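Local coordinates for protein exoglucanase A (Cellulomonas fimi, PDB 7CBD) that hydrolyses beta-1,4-glucosidic linkages of cellulose with inversion of anomeric configuration, releasing cellobiose, and is represented here by its family 6 catalytic domain, at residues A40-V45 with Q419-V424; A340-F345 with P429-T434. All coordinates share one frame; numbering follows the deposited sequence. Where two conformers were deposited one is given.

Contact 1 and contact 2 have centres 8 Å apart and lie on the same side of the chain's centre, each pairing an earlier segment with one from the last part of the chain. Contact 1 is the more buried: two helices, 36-45 and 417-425, meet through aliphatic, thioether and aromatic side chains. Contact 2 joins two loops, is only partly buried, and adds a water shared by two carbonyls to sparser apolar packing. The chain leaving helix 417-425 returns along helix 36-45 as 429-434, where Thr44 OG1 probably hydrogen-bonds Gly432 O at 2.6 Å, and Ile431 touches Val45. The same helix thus faces a partner helix in contact 1 and an extended loop of contact 2.

Contact 1: residues A40-V45 with Q419-V424; sequences AKMRTV and QFVTLV
Met42 reaches across from helix 36-45 and runs past the Phe420 ring, the two side chains sliding by each other in opposite directions. Each of its atoms finds a carbon of the other helix. Met42 CB lies 4.1 Å from Phe420 CE2; Met42 CG comes closer to the same atom, 3.7 Å, and also touches Val424 CG2. The sulfur, Met42 SD, sits 5.0 Å from the centroid of the Phe420 ring and 74° off its normal, a Met-aromatic contact at the ring edge. Met42 CE then passes CD2 of Phe420 and ends 3.9 Å from Val421 CG2. This course follows from the torsions: CG stands opposite the carbonyl carbon (chi1 -66°) and the chain beyond it is extended, which carries the methyl to the far helix. Shortening Met42 to an alanine removes everything past CB and is likely to open a gap at the Phe420 edge, with Val421 CG2 losing its methyl neighbour.

Val45 supports the ring from another position, its CG1 lying in the ring plane 3.9 Å from Phe420 CZ. One ring face is covered from within its own helix by Val424 CG2, whose sister methyl, Val424 CG1, meets Lys41 CB at 3.7 Å. Beyond that apolar start the extended lysine chain carries NZ to an ordered water, which accepts from Lys41 NZ and donates to Val424 O, 2.9 Å from that oxygen. Trp415 and Val25, the latter of helix 19-30, add further cover to Phe420.

The segment axes approach to 10.7 Å at 91°, so this is nearly perpendicular helix packing, joining helix 36-45 to helix 417-425 within the family 6 catalytic domain.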
ATOM      1  N   ALA A  40      -0.824 -15.524 -20.057  1.00  7.02           N
ATOM      2  CA  ALA A  40       0.541 -15.871 -19.666  1.00  7.40           C
ATOM      3  C   ALA A  40       1.138 -14.823 -18.729  1.00  7.47           C
ATOM      4  O   ALA A  40       1.858 -15.163 -17.777  1.00  8.18           O
ATOM      5  CB  ALA A  40       1.409 -16.051 -20.916  1.00  8.69           C
ATOM      6  N   LYS A  41       0.859 -13.541 -18.985  1.00  7.69           N
ATOM      7  CA  LYS A  41       1.327 -12.488 -18.086  1.00  8.07           C
ATOM      8  C   LYS A  41       0.675 -12.607 -16.714  1.00  7.43           C
ATOM      9  O   LYS A  41       1.339 -12.440 -15.683  1.00  7.68           O
ATOM     10  CB  LYS A  41       1.013 -11.117 -18.680  1.00  8.96           C
ATOM     11  CG  LYS A  41       1.801 -10.752 -19.927  1.00 13.07           C
ATOM     12  CD  LYS A  41       1.327  -9.388 -20.420  1.00 16.63           C
ATOM     13  CE  LYS A  41       2.226  -8.786 -21.479  1.00 20.32           C
ATOM     14  NZ  LYS A  41       1.777  -7.401 -21.807  1.00 22.50           N
ATOM     15  N   MET A  42      -0.630 -12.894 -16.683  1.00  7.72           N
ATOM     16  CA  MET A  42      -1.303 -13.103 -15.405  1.00  6.93           C
ATOM     17  C   MET A  42      -0.673 -14.256 -14.633  1.00  6.66           C
ATOM     18  O   MET A  42      -0.491 -14.166 -13.415  1.00  7.20           O
ATOM     19  CB  MET A  42      -2.798 -13.334 -15.620  1.00  7.35           C
ATOM     20  CG  MET A  42      -3.524 -12.127 -16.175  1.00  7.56           C
ATOM     21  SD  MET A  42      -5.299 -12.429 -16.288  1.00  7.97           S
ATOM     22  CE  MET A  42      -5.899 -10.779 -16.643  1.00  7.38           C
ATOM     23  N   ARG A  43      -0.301 -15.339 -15.328  1.00  7.23           N
ATOM     24  CA  ARG A  43       0.354 -16.446 -14.638  1.00  8.05           C
ATOM     25  C   ARG A  43       1.665 -16.008 -13.991  1.00  7.67           C
ATOM     26  O   ARG A  43       1.996 -16.451 -12.888  1.00  9.15           O
ATOM     27  CB  ARG A  43       0.555 -17.624 -15.588  1.00  8.55           C
ATOM     28  CG  ARG A  43      -0.762 -18.273 -16.008  1.00 10.03           C
ATOM     29  CD  ARG A  43      -0.562 -19.613 -16.694  1.00 11.23           C
ATOM     30  NE  ARG A  43       0.184 -19.500 -17.946  1.00 11.96           N
ATOM     31  CZ  ARG A  43      -0.375 -19.374 -19.150  1.00 12.49           C
ATOM     32  NH1 ARG A  43      -1.696 -19.321 -19.286  1.00 13.97           N
ATOM     33  NH2 ARG A  43       0.397 -19.294 -20.226  1.00 12.44           N
ATOM     34  N   THR A  44       2.418 -15.120 -14.650  1.00  7.26           N
ATOM     35  CA  THR A  44       3.631 -14.585 -14.032  1.00  7.84           C
ATOM     36  C   THR A  44       3.306 -13.806 -12.764  1.00  7.29           C
ATOM     37  O   THR A  44       3.997 -13.940 -11.747  1.00  8.92           O
ATOM     38  CB  THR A  44       4.370 -13.690 -15.024  1.00  8.86           C
ATOM     39  OG1 THR A  44       4.702 -14.458 -16.181  1.00  9.50           O
ATOM     40  CG2 THR A  44       5.647 -13.123 -14.400  1.00 10.01           C
ATOM     41  N   VAL A  45       2.251 -12.994 -12.803  1.00  6.77           N
ATOM     42  CA  VAL A  45       1.861 -12.210 -11.633  1.00  7.23           C
ATOM     43  C   VAL A  45       1.560 -13.116 -10.445  1.00  7.38           C
ATOM     44  O   VAL A  45       1.884 -12.783  -9.295  1.00  7.69           O
ATOM     45  CB  VAL A  45       0.672 -11.305 -11.998  1.00  7.37           C
ATOM     46  CG1 VAL A  45       0.070 -10.642 -10.762  1.00  7.08           C
ATOM     47  CG2 VAL A  45       1.099 -10.252 -13.009  1.00  8.04           C
ATOM     48  N   GLN A 419     -10.555  -4.502 -13.558  1.00  8.76           N
ATOM     49  CA  GLN A 419      -9.413  -3.780 -13.023  1.00  7.51           C
ATOM     50  C   GLN A 419      -8.142  -4.610 -13.133  1.00  7.37           C
ATOM     51  O   GLN A 419      -7.087  -4.084 -13.501  1.00  8.03           O
ATOM     52  CB  GLN A 419      -9.681  -3.402 -11.574  1.00  7.09           C
ATOM     53  CG  GLN A 419      -8.555  -2.621 -10.936  1.00  8.30           C
ATOM     54  CD  GLN A 419      -8.800  -2.397  -9.466  1.00  7.86           C
ATOM     55  OE1 GLN A 419      -8.922  -3.353  -8.702  1.00  8.36           O
ATOM     56  NE2 GLN A 419      -8.901  -1.130  -9.059  1.00  8.50           N
ATOM     57  N   PHE A 420      -8.221  -5.911 -12.842  1.00  7.73           N
ATOM     58  CA  PHE A 420      -7.024  -6.737 -12.961  1.00  7.16           C
ATOM     59  C   PHE A 420      -6.551  -6.825 -14.406  1.00  7.12           C
ATOM     60  O   PHE A 420      -5.345  -6.799 -14.663  1.00  8.13           O
ATOM     61  CB  PHE A 420      -7.234  -8.130 -12.378  1.00  8.60           C
ATOM     62  CG  PHE A 420      -5.963  -8.931 -12.280  1.00  7.24           C
ATOM     63  CD1 PHE A 420      -4.930  -8.527 -11.442  1.00  7.89           C
ATOM     64  CD2 PHE A 420      -5.788 -10.078 -13.033  1.00  7.18           C
ATOM     65  CE1 PHE A 420      -3.765  -9.253 -11.347  1.00  8.08           C
ATOM     66  CE2 PHE A 420      -4.614 -10.811 -12.938  1.00  7.07           C
ATOM     67  CZ  PHE A 420      -3.606 -10.400 -12.095  1.00  7.51           C
ATOM     68  N   VAL A 421      -7.480  -6.930 -15.359  1.00  8.05           N
ATOM     69  CA  VAL A 421      -7.096  -6.914 -16.769  1.00  7.37           C
ATOM     70  C   VAL A 421      -6.300  -5.652 -17.083  1.00  7.13           C
ATOM     71  O   VAL A 421      -5.218  -5.706 -17.682  1.00  8.21           O
ATOM     72  CB  VAL A 421      -8.342  -7.048 -17.659  1.00  8.53           C
ATOM     73  CG1 VAL A 421      -8.023  -6.697 -19.107  1.00  9.93           C
ATOM     74  CG2 VAL A 421      -8.908  -8.451 -17.562  1.00  8.79           C
ATOM     75  N   THR A 422      -6.824  -4.494 -16.669  1.00  7.43           N
ATOM     76  CA  THR A 422      -6.138  -3.229 -16.919  1.00  7.46           C
ATOM     77  C   THR A 422      -4.804  -3.165 -16.186  1.00  6.82           C
ATOM     78  O   THR A 422      -3.802  -2.707 -16.750  1.00  7.26           O
ATOM     79  CB  THR A 422      -7.043  -2.074 -16.497  1.00  8.34           C
ATOM     80  OG1 THR A 422      -8.208  -2.077 -17.326  1.00  8.87           O
ATOM     81  CG2 THR A 422      -6.331  -0.734 -16.632  1.00  8.81           C
ATOM     82  N   LEU A 423      -4.772  -3.626 -14.929  1.00  7.09           N
ATOM     83  CA  LEU A 423      -3.537  -3.593 -14.148  1.00  6.35           C
ATOM     84  C   LEU A 423      -2.424  -4.363 -14.842  1.00  6.55           C
ATOM     85  O   LEU A 423      -1.265  -3.930 -14.840  1.00  7.14           O
ATOM     86  CB  LEU A 423      -3.774  -4.176 -12.757  1.00  7.09           C
ATOM     87  CG  LEU A 423      -4.463  -3.256 -11.754  1.00  6.84           C
ATOM     88  CD1 LEU A 423      -4.862  -4.055 -10.524  1.00  7.70           C
ATOM     89  CD2 LEU A 423      -3.556  -2.093 -11.372  1.00  7.93           C
ATOM     90  N   VAL A 424      -2.753  -5.514 -15.435  1.00  7.11           N
ATOM     91  CA  VAL A 424      -1.744  -6.319 -16.117  1.00  7.23           C
ATOM     92  C   VAL A 424      -1.377  -5.704 -17.463  1.00  6.72           C
ATOM     93  O   VAL A 424      -0.195  -5.567 -17.799  1.00  8.19           O
ATOM     94  CB  VAL A 424      -2.225  -7.776 -16.245  1.00  7.79           C
ATOM     95  CG1 VAL A 424      -1.224  -8.610 -17.038  1.00  9.64           C
ATOM     96  CG2 VAL A 424      -2.440  -8.379 -14.870  1.00  8.00           C
TER
HETATM   97  O   HOH W   1       2.382  -5.959 -19.080  1.00 14.95           O

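Contact 2: residues A340-F345 with P429-T434; sequences AGIGRF and PVIGGT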
ATOM      1  N   ALA A 340      -4.799   2.459 -13.890  1.00  6.62           N
ATOM      2  CA  ALA A 340      -3.599   2.102 -13.142  1.00  7.00           C
ATOM      3  C   ALA A 340      -3.036   0.765 -13.626  1.00  6.65           C
ATOM      4  O   ALA A 340      -3.770  -0.113 -14.096  1.00  7.90           O
ATOM      5  CB  ALA A 340      -3.930   2.012 -11.655  1.00  7.48           C
ATOM      6  N   GLY A 341      -1.711   0.629 -13.511  1.00  6.94           N
ATOM      7  CA  GLY A 341      -1.033  -0.593 -13.884  1.00  6.43           C
ATOM      8  C   GLY A 341      -0.107  -1.072 -12.781  1.00  5.74           C
ATOM      9  O   GLY A 341       0.328  -0.306 -11.922  1.00  5.95           O
ATOM     10  N   ILE A 342       0.190  -2.374 -12.825  1.00  5.77           N
ATOM     11  CA  ILE A 342       1.134  -2.974 -11.888  1.00  5.54           C
ATOM     12  C   ILE A 342       2.503  -2.322 -12.043  1.00  5.32           C
ATOM     13  O   ILE A 342       2.914  -1.951 -13.151  1.00  6.67           O
ATOM     14  CB  ILE A 342       1.176  -4.494 -12.129  1.00  6.32           C
ATOM     15  CG1 ILE A 342      -0.127  -5.132 -11.636  1.00  6.96           C
ATOM     16  CG2 ILE A 342       2.376  -5.141 -11.469  1.00  7.50           C
ATOM     17  CD1 ILE A 342      -0.307  -6.587 -12.031  1.00  8.51           C
ATOM     18  N   GLY A 343       3.209  -2.161 -10.930  1.00  5.82           N
ATOM     19  CA  GLY A 343       4.539  -1.576 -10.918  1.00  6.11           C
ATOM     20  C   GLY A 343       5.650  -2.603 -10.817  1.00  6.19           C
ATOM     21  O   GLY A 343       5.506  -3.760 -11.235  1.00  6.58           O
ATOM     22  N   ARG A 344       6.781  -2.174 -10.257  1.00  5.70           N
ATOM     23  CA  ARG A 344       7.938  -3.050 -10.118  1.00  6.18           C
ATOM     24  C   ARG A 344       7.600  -4.275  -9.279  1.00  5.96           C
ATOM     25  O   ARG A 344       6.904  -4.187  -8.261  1.00  6.48           O
ATOM     26  CB  ARG A 344       9.075  -2.281  -9.444  1.00  7.69           C
ATOM     27  CG  ARG A 344       9.748  -1.257 -10.339  1.00  9.85           C
ATOM     28  CD  ARG A 344      10.844  -1.897 -11.169  1.00 12.49           C
ATOM     29  NE  ARG A 344      11.950  -2.397 -10.352  1.00 13.63           N
ATOM     30  CZ  ARG A 344      13.020  -1.680 -10.007  1.00 15.99           C
ATOM     31  NH1 ARG A 344      13.138  -0.418 -10.401  1.00 18.33           N
ATOM     32  NH2 ARG A 344      13.983  -2.230  -9.270  1.00 16.20           N
ATOM     33  N   PHE A 345       8.110  -5.426  -9.698  1.00  6.63           N
ATOM     34  CA  PHE A 345       7.925  -6.630  -8.912  1.00  6.60           C
ATOM     35  C   PHE A 345       8.642  -6.487  -7.568  1.00  5.59           C
ATOM     36  O   PHE A 345       9.654  -5.781  -7.456  1.00  6.57           O
ATOM     37  CB  PHE A 345       8.484  -7.838  -9.662  1.00  7.25           C
ATOM     38  CG  PHE A 345       7.555  -8.395 -10.718  1.00  7.75           C
ATOM     39  CD1 PHE A 345       6.495  -7.647 -11.224  1.00  8.18           C
ATOM     40  CD2 PHE A 345       7.755  -9.676 -11.207  1.00  9.61           C
ATOM     41  CE1 PHE A 345       5.646  -8.183 -12.200  1.00  8.71           C
ATOM     42  CE2 PHE A 345       6.918 -10.207 -12.165  1.00 10.26           C
ATOM     43  CZ  PHE A 345       5.865  -9.466 -12.666  1.00 10.19           C
ATOM     44  N   PRO A 429       7.418  -1.931 -15.076  1.00  8.12           N
ATOM     45  CA  PRO A 429       7.872  -2.553 -16.330  1.00  8.72           C
ATOM     46  C   PRO A 429       6.872  -3.552 -16.905  1.00  8.61           C
ATOM     47  O   PRO A 429       5.985  -4.039 -16.199  1.00  8.57           O
ATOM     48  CB  PRO A 429       9.151  -3.282 -15.913  1.00 11.64           C
ATOM     49  CG  PRO A 429       9.625  -2.558 -14.688  1.00 12.92           C
ATOM     50  CD  PRO A 429       8.386  -2.122 -13.979  1.00 10.18           C
ATOM     51  N   VAL A 430       6.989  -3.818 -18.206  0.61  9.07           N
ATOM     52  CA  VAL A 430       6.129  -4.819 -18.809  0.61  9.61           C
ATOM     53  C   VAL A 430       6.334  -6.159 -18.110  0.61  9.60           C
ATOM     54  O   VAL A 430       7.379  -6.433 -17.504  0.61  9.21           O
ATOM     55  CB  VAL A 430       6.355  -4.941 -20.325  0.61 10.77           C
ATOM     56  CG1 VAL A 430       6.007  -3.632 -21.017  0.61 11.36           C
ATOM     57  CG2 VAL A 430       7.797  -5.355 -20.621  0.61 11.46           C
ATOM     58  N   ILE A 431       5.311  -6.998 -18.182  1.00 10.33           N
ATOM     59  CA  ILE A 431       5.354  -8.326 -17.587  1.00 10.61           C
ATOM     60  C   ILE A 431       5.631  -9.345 -18.683  1.00 11.88           C
ATOM     61  O   ILE A 431       5.021  -9.295 -19.755  1.00 12.22           O
ATOM     62  CB  ILE A 431       4.033  -8.632 -16.863  1.00 10.10           C
ATOM     63  CG1 ILE A 431       3.826  -7.658 -15.693  1.00 11.06           C
ATOM     64  CG2 ILE A 431       3.997 -10.078 -16.389  1.00 10.31           C
ATOM     65  CD1 ILE A 431       2.395  -7.651 -15.176  1.00 12.33           C
ATOM     66  N   GLY A 432       6.555 -10.263 -18.419  1.00 12.20           N
ATOM     67  CA  GLY A 432       6.770 -11.392 -19.305  1.00 12.85           C
ATOM     68  C   GLY A 432       5.812 -12.527 -18.981  1.00 13.03           C
ATOM     69  O   GLY A 432       5.321 -12.642 -17.872  1.00 16.24           O
ATOM     70  N   GLY A 433       5.544 -13.369 -19.973  1.00 11.56           N
ATOM     71  CA  GLY A 433       4.619 -14.472 -19.776  1.00 12.08           C
ATOM     72  C   GLY A 433       5.283 -15.715 -19.208  1.00 12.52           C
ATOM     73  O   GLY A 433       6.474 -15.959 -19.396  1.00 14.53           O
ATOM     74  N   THR A 434       4.487 -16.505 -18.488  1.00 11.24           N
ATOM     75  CA  THR A 434       4.888 -17.813 -17.980  1.00 10.84           C
ATOM     76  C   THR A 434       3.978 -18.855 -18.608  1.00 10.40           C
ATOM     77  O   THR A 434       2.756 -18.671 -18.639  1.00 10.40           O
ATOM     78  CB  THR A 434       4.745 -17.872 -16.450  1.00 13.20           C
ATOM     79  OG1 THR A 434       5.645 -16.940 -15.845  1.00 13.97           O
ATOM     80  CG2 THR A 434       5.060 -19.271 -15.936  1.00 14.12           C
TER
HETATM   81  O   HOH W   2       5.641  -5.044 -13.692  1.00 13.67           O
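Pro429 O and Gly343 O are held together by one water, which donates to both: it lies 2.7 Å from Pro429 O and 2.8 Å from Gly343 O. The two carbonyl oxygens are themselves 5.0 Å apart and, both being acceptors, could not bond to each other directly. The angle subtended at the water, about 131°, is open, with the oxygens on well-separated sides of it.

Next to this bridge the proline ring meets an arginine stem. Arg344 CD packs 3.7 Å from Pro429 CD, with CG of the same ring almost as near, while Arg344 CG also faces Pro429 CD. The arginine chain is bent at both chi2 (-86°) and chi3; the bend brings its CG and CD methylenes up to the CD–CG edge of the proline ring, while the guanidinium turns to other partners: NH2 forms a salt bridge with Glu347, just beyond the loop. Pro429 itself follows a cis peptide bond, and Tyr428, on the other side of that bond, makes a backbone hydrogen bond with Ile342.

On the opposite flank from the arginine stem, Ile431 carries the hydrophobic part. Its CG1 lies 4.0 Å from Phe345 CE1 and also touches CZ, the two side chains crossing at about a right angle. Farther along, Ile431 CD1 approaches Ile342 CD1 at 4.3 Å, a looser touch. Trp363 meets the Phe345 ring, and Thr44 and Val45 of helix 36-45 lie against Ile431, so the isoleucine sits between the loop and that helix.

The chemistry implies that these two irregular segments are joined through hydration and apolar contact, since no direct polar bond links them; the shared water probably helps to set their spacing, with the charged end of Arg344 paired instead with Glu347.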